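Local coordinates for aspartate-semialdehyde dehydrogenase (Cryptococcus neoformans var. neoformans JEC21, PDB 5CEF), which catalyses the NADPH-dependent reductive dephosphorylation of 4-phospho-L-aspartate to the semialdehyde of L-aspartate, the second step in making threonine and methionine from aspartate, at residues F174-L185 with G259-R267; E213-L224 with L236-T247. All blocks are in the same frame, centred on the assembly; numbering follows the deposited sequence.

Both contacts lie in the region of the dimerisation domain and share one mixed sheet: contact 1 pairs its strands 177-186 and 257-265, while contact 2 packs helix 212-224 on strand 243-250, which borders 177-186 on its other edge. The two meet directly, Val180 N lying 2.8 Å from Asn243 O in a probable hydrogen bond. Contact 1 is mostly buried and held by main-chain bonds, with valines prominent on the helix-covered face and a mixture of threonine, serine, lysine, isoleucine and cysteine on the other. Contact 2, only partly buried, bonds through helix side chains that reach strand and loop backbone. Both also touch the second subunit, contact 1 largely by packing, contact 2 with glutamates paired to its basic residues.

Contact 1: residues F174-L185 with G259-R267; sequences FGPLDTVIVTTL and GCVSVKFAR
A classic beta bulge interrupts this antiparallel pair where Asp178 and Thr179 both face Lys264. The carbonyl O of Lys264 takes both amides, from Asp178 N at 2.9 Å and from Thr179 N at 3.3 Å, and Lys264 N returns a nearly straight bond to Thr179 O (176°). Asp178 CG stands anti to the backbone N (chi1 175°), which lays its carboxylate alongside the lysine chain, OD2 3.6 Å from Lys264 CG; the ammonium bends off to a salt bridge with Asp335.

Past the bulge the ladder is regular, and beta-branched residues suit its extended backbone. Val182 and Val261 lie side by side, CG2 to CG2 at 3.8 Å, whereas the side chains of Val180 and Val261 meet at a slant through their CG1 methyls. Toward the loop end, Leu177 pushes CD2 to 3.5 Å from Phe265 CD1, and Val263 CG1 sits over the centre of one face of that ring. Phe174 meets Phe265 with the ring planes 77° apart. The guanidinium of Arg267 lies flat against Gly175, whose CA is over the centre of one face. The positive phi of Gly175, just after the helix, is a conformation that suits glycine. A water joins the carbonyls of Phe174 and Pro176 to Arg267 N.

Helix 158-174 covers the valine face, Ile163 resting on Val182 and Leu167 on Leu177. The opposite face, with Thr179, Ile181 and Thr183, packs on the second subunit. Strands 243-250 and 336-342 flank the pair within the sheet.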
loop_
_atom_site.group_PDB
_atom_site.type_symbol
_atom_site.label_atom_id
_atom_site.label_comp_id
_atom_site.label_asym_id
_atom_site.label_seq_id
_atom_site.Cartn_x
_atom_site.Cartn_y
_atom_site.Cartn_z
ATOM N N PHE A 174 -35.562 9.114 15.836
ATOM C CA PHE A 174 -35.484 10.377 16.581
ATOM C C PHE A 174 -36.019 11.588 15.868
ATOM O O PHE A 174 -35.824 12.693 16.320
ATOM C CB PHE A 174 -34.055 10.668 16.989
ATOM C CG PHE A 174 -33.370 9.502 17.625
ATOM C CD1 PHE A 174 -33.781 9.029 18.854
ATOM C CD2 PHE A 174 -32.298 8.884 16.987
ATOM C CE1 PHE A 174 -33.132 7.943 19.436
ATOM C CE2 PHE A 174 -31.646 7.805 17.559
ATOM C CZ PHE A 174 -32.064 7.324 18.790
ATOM N N GLY A 175 -36.675 11.389 14.732
ATOM C CA GLY A 175 -37.195 12.522 13.973
ATOM C C GLY A 175 -36.159 13.214 13.106
ATOM O O GLY A 175 -35.014 12.780 13.023
ATOM N N PRO A 176 -36.556 14.328 12.461
ATOM C CA PRO A 176 -35.725 14.847 11.389
ATOM C C PRO A 176 -34.412 15.407 11.844
ATOM O O PRO A 176 -34.253 15.836 12.979
ATOM C CB PRO A 176 -36.597 15.957 10.746
ATOM C CG PRO A 176 -37.788 16.149 11.622
ATOM C CD PRO A 176 -37.916 14.925 12.466
ATOM N N LEU A 177 -33.453 15.386 10.931
ATOM C CA LEU A 177 -32.128 15.913 11.173
ATOM C C LEU A 177 -32.063 17.356 10.729
ATOM O O LEU A 177 -32.668 17.742 9.729
ATOM C CB LEU A 177 -31.077 15.072 10.433
ATOM C CG LEU A 177 -31.118 13.572 10.716
ATOM C CD1 LEU A 177 -30.027 12.851 9.949
ATOM C CD2 LEU A 177 -30.994 13.288 12.203
ATOM N N ASP A 178 -31.251 18.115 11.444
ATOM C CA ASP A 178 -30.998 19.504 11.157
ATOM C C ASP A 178 -29.786 19.614 10.258
ATOM O O ASP A 178 -29.856 20.161 9.166
ATOM C CB ASP A 178 -30.736 20.197 12.512
ATOM C CG ASP A 178 -30.324 21.645 12.410
ATOM O OD1 ASP A 178 -30.168 22.207 11.317
ATOM O OD2 ASP A 178 -30.202 22.261 13.477
ATOM N N THR A 179 -28.666 19.088 10.734
ATOM C CA THR A 179 -27.346 19.334 10.127
ATOM C C THR A 179 -26.515 18.055 10.114
ATOM O O THR A 179 -26.566 17.256 11.062
ATOM C CB THR A 179 -26.607 20.421 10.915
ATOM O OG1 THR A 179 -27.269 21.683 10.731
ATOM C CG2 THR A 179 -25.190 20.554 10.480
ATOM N N VAL A 180 -25.802 17.857 9.005
ATOM C CA VAL A 180 -24.876 16.747 8.829
ATOM C C VAL A 180 -23.567 17.162 8.169
ATOM O O VAL A 180 -23.570 17.792 7.112
ATOM C CB VAL A 180 -25.486 15.641 7.953
ATOM C CG1 VAL A 180 -24.467 14.517 7.739
ATOM C CG2 VAL A 180 -26.756 15.064 8.578
ATOM N N ILE A 181 -22.452 16.785 8.779
ATOM C CA ILE A 181 -21.124 17.008 8.199
ATOM C C ILE A 181 -20.452 15.683 8.057
ATOM O O ILE A 181 -20.537 14.839 8.949
ATOM C CB ILE A 181 -20.259 17.954 9.053
ATOM C CG1 ILE A 181 -20.840 19.364 8.947
ATOM C CG2 ILE A 181 -18.822 17.970 8.577
ATOM C CD1 ILE A 181 -19.865 20.474 9.214
ATOM N N VAL A 182 -19.828 15.466 6.919
ATOM C CA VAL A 182 -19.267 14.177 6.660
ATOM C C VAL A 182 -17.973 14.261 5.853
ATOM O O VAL A 182 -17.901 14.991 4.867
ATOM C CB VAL A 182 -20.276 13.267 5.934
ATOM C CG1 VAL A 182 -20.760 13.884 4.626
ATOM C CG2 VAL A 182 -19.648 11.892 5.657
ATOM N N THR A 183 -16.973 13.485 6.257
ATOM C CA THR A 183 -15.813 13.276 5.441
ATOM C C THR A 183 -15.802 11.787 5.044
ATOM O O THR A 183 -15.918 10.935 5.903
ATOM C CB THR A 183 -14.517 13.653 6.205
ATOM O OG1 THR A 183 -14.519 15.044 6.548
ATOM C CG2 THR A 183 -13.299 13.385 5.341
ATOM N N THR A 184 -15.621 11.482 3.762
ATOM C CA THR A 184 -15.494 10.100 3.343
ATOM C C THR A 184 -14.057 9.727 3.001
ATOM O O THR A 184 -13.246 10.568 2.571
ATOM C CB THR A 184 -16.361 9.748 2.115
ATOM O OG1 THR A 184 -15.884 10.453 0.974
ATOM C CG2 THR A 184 -17.790 10.101 2.357
ATOM N N LEU A 185 -13.761 8.441 3.225
ATOM C CA LEU A 185 -12.526 7.820 2.821
ATOM C C LEU A 185 -12.919 6.639 1.947
ATOM O O LEU A 185 -13.278 5.565 2.435
ATOM C CB LEU A 185 -11.728 7.358 4.029
ATOM C CG LEU A 185 -11.071 8.396 4.927
ATOM C CD1 LEU A 185 -12.105 9.226 5.641
ATOM C CD2 LEU A 185 -10.191 7.730 5.978
ATOM N N GLY A 259 -16.942 6.455 6.395
ATOM C CA GLY A 259 -17.466 7.819 6.556
ATOM C C GLY A 259 -17.365 8.291 7.991
ATOM O O GLY A 259 -17.654 7.525 8.904
ATOM N N CYS A 260 -16.956 9.532 8.174
ATOM C CA CYS A 260 -16.830 10.139 9.484
ATOM C C CYS A 260 -17.890 11.245 9.588
ATOM O O CYS A 260 -17.777 12.262 8.943
ATOM C CB CYS A 260 -15.427 10.742 9.642
ATOM S SG CYS A 260 -14.040 9.555 9.635
ATOM N N VAL A 261 -18.924 11.017 10.393
ATOM C CA VAL A 261 -20.157 11.761 10.322
ATOM C C VAL A 261 -20.454 12.463 11.633
ATOM O O VAL A 261 -20.352 11.852 12.695
ATOM C CB VAL A 261 -21.332 10.822 9.966
ATOM C CG1 VAL A 261 -22.634 11.593 9.759
ATOM C CG2 VAL A 261 -21.033 10.061 8.683
ATOM N N SER A 262 -20.822 13.739 11.564
ATOM C CA SER A 262 -21.375 14.446 12.740
ATOM C C SER A 262 -22.817 14.882 12.460
ATOM O O SER A 262 -23.123 15.342 11.379
ATOM C CB SER A 262 -20.531 15.660 13.102
ATOM O OG SER A 262 -19.175 15.274 13.348
ATOM N N VAL A 263 -23.688 14.716 13.441
ATOM C CA VAL A 263 -25.097 14.951 13.250
ATOM C C VAL A 263 -25.669 15.821 14.340
ATOM O O VAL A 263 -25.392 15.620 15.520
ATOM C CB VAL A 263 -25.873 13.632 13.243
ATOM C CG1 VAL A 263 -27.364 13.886 13.096
ATOM C CG2 VAL A 263 -25.435 12.761 12.086
ATOM N N LYS A 264 -26.499 16.777 13.927
ATOM C CA LYS A 264 -27.331 17.543 14.819
ATOM C C LYS A 264 -28.786 17.229 14.572
ATOM O O LYS A 264 -29.258 17.413 13.457
ATOM C CB LYS A 264 -27.113 19.028 14.570
ATOM C CG LYS A 264 -28.097 19.927 15.293
ATOM C CD LYS A 264 -27.466 20.598 16.500
ATOM C CE LYS A 264 -28.416 20.686 17.704
ATOM N NZ LYS A 264 -27.691 20.515 19.016
ATOM N N PHE A 265 -29.512 16.836 15.626
ATOM C CA PHE A 265 -30.928 16.534 15.515
ATOM C C PHE A 265 -31.770 17.802 15.600
ATOM O O PHE A 265 -31.376 18.739 16.279
ATOM C CB PHE A 265 -31.346 15.568 16.610
ATOM C CG PHE A 265 -30.651 14.271 16.547
ATOM C CD1 PHE A 265 -31.112 13.268 15.731
ATOM C CD2 PHE A 265 -29.511 14.059 17.283
ATOM C CE1 PHE A 265 -30.444 12.053 15.636
ATOM C CE2 PHE A 265 -28.846 12.854 17.202
ATOM C CZ PHE A 265 -29.317 11.838 16.387
ATOM N N ALA A 266 -32.933 17.806 14.939
ATOM C CA ALA A 266 -33.872 18.931 15.066
ATOM C C ALA A 266 -34.498 18.995 16.464
ATOM O O ALA A 266 -34.776 20.087 16.992
ATOM C CB ALA A 266 -34.969 18.850 14.016
ATOM N N ARG A 267 -34.724 17.824 17.040
ATOM C CA ARG A 267 -35.407 17.701 18.293
ATOM C C ARG A 267 -34.449 17.666 19.458
ATOM O O ARG A 267 -33.332 17.223 19.347
ATOM C CB ARG A 267 -36.278 16.458 18.293
ATOM C CG ARG A 267 -37.501 16.581 17.372
ATOM C CD ARG A 267 -38.374 15.329 17.496
ATOM N NE ARG A 267 -39.295 15.172 16.359
ATOM C CZ ARG A 267 -39.951 14.043 16.058
ATOM N NH1 ARG A 267 -39.774 12.917 16.766
ATOM N NH2 ARG A 267 -40.757 14.021 15.009
HETATM O O HOH W 1 -34.830 15.059 15.476
HETATM O O HOH W 2 -37.996 12.554 18.915
HETATM O O HOH W 3 -17.530 14.771 10.250
#

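Contact 2: residues E213-L224 with L236-T247; sequences EDKIEWETNKIL and LHAPKQINVSAT
Asn221 brings both ends of its carboxamide to the backbone of Ile242 and grips it twice. OD1 accepts from Ile242 N at 2.9 Å, the donor tilted 17° from the carbonyl plane, while ND2 gives a straighter bond to a lone pair of Ile242 O, also at 2.9 Å and close to the amide plane. With donor and acceptor side by side, an amide matches a peptide N-H and C=O, and the two bonds fix its rotation. The His237 side chain crosses that of Asn221 at about a right angle, its CB 3.3 Å from OD1, and Ile242 CG1 covers one face of the imidazole, offset toward the rim. Within the loop ND1 bonds to Lys240 O, nearly in the ring plane; NE2 goes to Glu171.

Further along, Glu217 runs extended over Val244 O. With CG anti to the carbonyl carbon (chi1 -72°) and the rest of the chain extended, the carboxylate reaches along the strand, where OE2 takes Ala246 N at 2.9 Å on its anti lone pair, almost in line (171°). One helical turn earlier Glu213 lies across the next part of the strand, CG 3.3 Å from Ala246 O, and bonds to Cys248 N. Apolar contacts accompany these polar arms: near the helix end Leu224 CD1 meets Ile242 CD1 at 3.7 Å, the side chains nearly perpendicular, and between Glu217 and Asn221 the Thr220 side chain slants against Val244. Ile216 CG2 packs on the small side chain of Ala246 and on Val244 CG1. Thr220 satisfies its own hydroxyl by donating to Ile216 O.

The two glutamates also carry salt bridges to the second subunit, Glu217 to its Lys337 and Glu213 to its Arg327 and Arg329. These neighbours probably keep both carboxylates ionised, and each glutamate thereby ties helix and strand to the subunit interface.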
loop_
_atom_site.group_PDB
_atom_site.type_symbol
_atom_site.label_atom_id
_atom_site.label_comp_id
_atom_site.label_asym_id
_atom_site.label_seq_id
_atom_site.Cartn_x
_atom_site.Cartn_y
_atom_site.Cartn_z
ATOM N N GLU A 213 -19.182 15.032 -3.716
ATOM C CA GLU A 213 -19.700 15.852 -2.654
ATOM C C GLU A 213 -21.068 16.393 -3.041
ATOM O O GLU A 213 -22.008 16.400 -2.240
ATOM C CB GLU A 213 -18.735 16.989 -2.354
ATOM C CG GLU A 213 -17.484 16.449 -1.720
ATOM C CD GLU A 213 -16.293 17.388 -1.788
ATOM O OE1 GLU A 213 -16.462 18.606 -1.983
ATOM O OE2 GLU A 213 -15.168 16.868 -1.562
ATOM N N ASP A 214 -21.154 16.894 -4.256
ATOM C CA ASP A 214 -22.341 17.540 -4.694
ATOM C C ASP A 214 -23.508 16.553 -4.696
ATOM O O ASP A 214 -24.625 16.895 -4.287
ATOM C CB ASP A 214 -22.100 18.145 -6.066
ATOM C CG ASP A 214 -23.310 18.857 -6.563
ATOM O OD1 ASP A 214 -23.824 19.743 -5.838
ATOM O OD2 ASP A 214 -23.803 18.485 -7.637
ATOM N N LYS A 215 -23.237 15.324 -5.100
ATOM C CA LYS A 215 -24.245 14.283 -5.034
ATOM C C LYS A 215 -24.715 14.029 -3.608
ATOM O O LYS A 215 -25.888 14.101 -3.348
ATOM C CB LYS A 215 -23.703 12.971 -5.566
ATOM C CG LYS A 215 -23.569 12.899 -7.076
ATOM C CD LYS A 215 -23.148 11.496 -7.492
ATOM C CE LYS A 215 -22.967 11.364 -8.993
ATOM N NZ LYS A 215 -21.640 11.836 -9.450
ATOM N N ILE A 216 -23.797 13.785 -2.679
ATOM C CA ILE A 216 -24.172 13.581 -1.304
ATOM C C ILE A 216 -24.992 14.738 -0.755
ATOM O O ILE A 216 -25.966 14.519 -0.065
ATOM C CB ILE A 216 -22.944 13.310 -0.373
ATOM C CG1 ILE A 216 -22.327 11.938 -0.678
ATOM C CG2 ILE A 216 -23.344 13.279 1.095
ATOM C CD1 ILE A 216 -20.920 11.734 -0.129
ATOM N N GLU A 217 -24.594 15.953 -1.068
ATOM C CA GLU A 217 -25.224 17.167 -0.504
ATOM C C GLU A 217 -26.626 17.403 -1.009
ATOM O O GLU A 217 -27.510 17.768 -0.254
ATOM C CB GLU A 217 -24.342 18.404 -0.761
ATOM C CG GLU A 217 -23.081 18.390 0.105
ATOM C CD GLU A 217 -22.076 19.493 -0.182
ATOM O OE1 GLU A 217 -22.355 20.324 -1.058
ATOM O OE2 GLU A 217 -21.044 19.537 0.496
ATOM N N TRP A 218 -26.862 17.109 -2.266
ATOM C CA TRP A 218 -28.175 17.315 -2.829
ATOM C C TRP A 218 -29.045 16.098 -2.576
ATOM O O TRP A 218 -30.212 16.210 -2.157
ATOM C CB TRP A 218 -28.053 17.568 -4.336
ATOM C CG TRP A 218 -29.301 18.125 -4.866
ATOM C CD1 TRP A 218 -29.658 19.435 -4.905
ATOM C CD2 TRP A 218 -30.420 17.380 -5.369
ATOM N NE1 TRP A 218 -30.909 19.557 -5.458
ATOM C CE2 TRP A 218 -31.409 18.310 -5.732
ATOM C CE3 TRP A 218 -30.663 16.025 -5.573
ATOM C CZ2 TRP A 218 -32.616 17.926 -6.303
ATOM C CZ3 TRP A 218 -31.861 15.647 -6.113
ATOM C CH2 TRP A 218 -32.824 16.593 -6.483
ATOM N N GLU A 219 -28.500 14.915 -2.862
ATOM C CA GLU A 219 -29.327 13.691 -2.930
ATOM C C GLU A 219 -29.859 13.281 -1.554
ATOM O O GLU A 219 -30.933 12.665 -1.444
ATOM C CB GLU A 219 -28.546 12.550 -3.572
ATOM C CG GLU A 219 -28.200 12.839 -5.010
ATOM C CD GLU A 219 -27.458 11.711 -5.719
ATOM O OE1 GLU A 219 -27.260 10.624 -5.116
ATOM O OE2 GLU A 219 -27.021 11.944 -6.883
ATOM N N THR A 220 -29.110 13.612 -0.509
ATOM C CA THR A 220 -29.523 13.200 0.830
ATOM C C THR A 220 -30.940 13.690 1.132
ATOM O O THR A 220 -31.720 12.945 1.745
ATOM C CB THR A 220 -28.518 13.699 1.860
ATOM O OG1 THR A 220 -27.286 13.001 1.666
ATOM C CG2 THR A 220 -29.001 13.488 3.268
ATOM N N ASN A 221 -31.275 14.929 0.710
ATOM C CA ASN A 221 -32.597 15.518 1.014
ATOM C C ASN A 221 -33.711 14.933 0.182
ATOM O O ASN A 221 -34.805 14.636 0.683
ATOM C CB ASN A 221 -32.561 17.032 0.899
ATOM C CG ASN A 221 -32.103 17.712 2.202
ATOM O OD1 ASN A 221 -32.635 17.449 3.289
ATOM N ND2 ASN A 221 -31.176 18.592 2.093
ATOM N N LYS A 222 -33.408 14.627 -1.062
ATOM C CA LYS A 222 -34.344 13.838 -1.847
ATOM C C LYS A 222 -34.632 12.458 -1.248
ATOM O O LYS A 222 -35.785 12.072 -1.071
ATOM C CB LYS A 222 -33.843 13.670 -3.278
ATOM C CG LYS A 222 -34.914 13.037 -4.153
ATOM C CD LYS A 222 -34.672 13.303 -5.613
ATOM C CE LYS A 222 -35.696 12.565 -6.463
ATOM N NZ LYS A 222 -35.479 12.737 -7.937
ATOM N N ILE A 223 -33.575 11.726 -0.918
ATOM C CA ILE A 223 -33.708 10.346 -0.426
ATOM C C ILE A 223 -34.355 10.243 0.955
ATOM O O ILE A 223 -35.118 9.304 1.212
ATOM C CB ILE A 223 -32.323 9.628 -0.388
ATOM C CG1 ILE A 223 -31.799 9.481 -1.801
ATOM C CG2 ILE A 223 -32.378 8.265 0.289
ATOM C CD1 ILE A 223 -30.308 9.237 -1.880
ATOM N N LEU A 224 -34.006 11.138 1.865
ATOM C CA LEU A 224 -34.577 11.076 3.216
ATOM C C LEU A 224 -35.881 11.838 3.310
ATOM O O LEU A 224 -36.606 11.673 4.247
ATOM C CB LEU A 224 -33.612 11.632 4.218
ATOM C CG LEU A 224 -32.367 10.781 4.387
ATOM C CD1 LEU A 224 -31.376 11.473 5.306
ATOM C CD2 LEU A 224 -32.705 9.394 4.926
ATOM N N LEU A 236 -38.421 16.835 -1.010
ATOM C CA LEU A 236 -37.012 17.127 -0.812
ATOM C C LEU A 236 -36.709 17.525 0.626
ATOM O O LEU A 236 -35.820 18.346 0.885
ATOM C CB LEU A 236 -36.495 18.214 -1.774
ATOM C CG LEU A 236 -36.781 17.991 -3.258
ATOM C CD1 LEU A 236 -36.092 19.062 -4.130
ATOM C CD2 LEU A 236 -36.333 16.600 -3.702
ATOM N N HIS A 237 -37.442 16.910 1.550
ATOM C CA HIS A 237 -37.262 17.134 2.988
ATOM C C HIS A 237 -37.560 18.603 3.400
ATOM O O HIS A 237 -37.160 19.041 4.482
ATOM C CB HIS A 237 -35.836 16.726 3.372
ATOM C CG HIS A 237 -35.670 16.309 4.793
ATOM N ND1 HIS A 237 -35.717 17.201 5.838
ATOM C CD2 HIS A 237 -35.406 15.097 5.338
ATOM C CE1 HIS A 237 -35.501 16.550 6.968
ATOM N NE2 HIS A 237 -35.304 15.273 6.692
ATOM N N ALA A 238 -38.273 19.333 2.531
ATOM C CA ALA A 238 -38.802 20.668 2.863
ATOM C C ALA A 238 -39.976 20.581 3.821
ATOM O O ALA A 238 -40.562 19.498 4.021
ATOM C CB ALA A 238 -39.189 21.445 1.614
ATOM N N PRO A 239 -40.288 21.696 4.513
ATOM C CA PRO A 239 -39.631 23.019 4.483
ATOM C C PRO A 239 -38.280 23.024 5.192
ATOM O O PRO A 239 -37.433 23.818 4.836
ATOM C CB PRO A 239 -40.620 23.914 5.239
ATOM C CG PRO A 239 -41.239 22.984 6.256
ATOM C CD PRO A 239 -41.364 21.648 5.543
ATOM N N LYS A 240 -38.076 22.140 6.168
ATOM C CA LYS A 240 -36.835 22.159 6.974
ATOM C C LYS A 240 -35.812 21.195 6.419
ATOM O O LYS A 240 -35.708 20.056 6.883
ATOM C CB LYS A 240 -37.159 21.599 8.343
ATOM C CG LYS A 240 -37.232 22.468 9.544
ATOM C CD LYS A 240 -37.776 23.819 9.334
ATOM C CE LYS A 240 -37.809 24.518 10.688
ATOM N NZ LYS A 240 -39.046 25.317 10.840
ATOM N N GLN A 241 -35.127 21.589 5.376
ATOM C CA GLN A 241 -34.185 20.693 4.721
ATOM C C GLN A 241 -32.972 20.442 5.607
ATOM O O GLN A 241 -32.548 21.316 6.340
ATOM C CB GLN A 241 -33.698 21.282 3.386
ATOM C CG GLN A 241 -34.787 21.304 2.348
ATOM C CD GLN A 241 -34.274 21.607 0.948
ATOM O OE1 GLN A 241 -33.689 22.644 0.710
ATOM N NE2 GLN A 241 -34.455 20.666 0.033
ATOM N N ILE A 242 -32.391 19.263 5.483
ATOM C CA ILE A 242 -31.141 18.944 6.169
ATOM C C ILE A 242 -30.000 19.755 5.554
ATOM O O ILE A 242 -29.845 19.802 4.357
ATOM C CB ILE A 242 -30.776 17.437 6.035
ATOM C CG1 ILE A 242 -31.908 16.547 6.551
ATOM C CG2 ILE A 242 -29.515 17.138 6.817
ATOM C CD1 ILE A 242 -31.696 15.083 6.205
ATOM N N ASN A 243 -29.183 20.353 6.381
ATOM C CA ASN A 243 -27.974 20.987 5.917
ATOM C C ASN A 243 -26.817 20.033 5.877
ATOM O O ASN A 243 -26.362 19.581 6.930
ATOM C CB ASN A 243 -27.609 22.073 6.870
ATOM C CG ASN A 243 -28.025 23.395 6.352
ATOM O OD1 ASN A 243 -27.233 24.084 5.649
ATOM N ND2 ASN A 243 -29.274 23.759 6.628
ATOM N N VAL A 244 -26.313 19.765 4.679
ATOM C CA VAL A 244 -25.278 18.780 4.504
ATOM C C VAL A 244 -24.017 19.364 3.891
ATOM O O VAL A 244 -24.086 20.082 2.896
ATOM C CB VAL A 244 -25.765 17.611 3.609
ATOM C CG1 VAL A 244 -24.736 16.487 3.622
ATOM C CG2 VAL A 244 -27.094 17.058 4.094
ATOM N N SER A 245 -22.864 19.042 4.490
ATOM C CA SER A 245 -21.580 19.451 3.924
ATOM C C SER A 245 -20.655 18.263 3.930
ATOM O O SER A 245 -20.396 17.684 4.985
ATOM C CB SER A 245 -20.988 20.590 4.746
ATOM O OG SER A 245 -19.778 21.060 4.229
ATOM N N ALA A 246 -20.132 17.943 2.756
ATOM C CA ALA A 246 -19.262 16.801 2.573
ATOM C C ALA A 246 -17.869 17.133 1.995
ATOM O O ALA A 246 -17.705 18.064 1.205
ATOM C CB ALA A 246 -19.939 15.819 1.640
ATOM N N THR A 247 -16.884 16.327 2.377
ATOM C CA THR A 247 -15.614 16.278 1.700
ATOM C C THR A 247 -15.380 14.806 1.399
ATOM O O THR A 247 -15.561 13.971 2.280
ATOM C CB THR A 247 -14.500 16.787 2.599
ATOM O OG1 THR A 247 -14.810 18.084 3.130
ATOM C CG2 THR A 247 -13.251 16.885 1.821
HETATM O O HOH W 4 -38.013 13.968 -1.308
#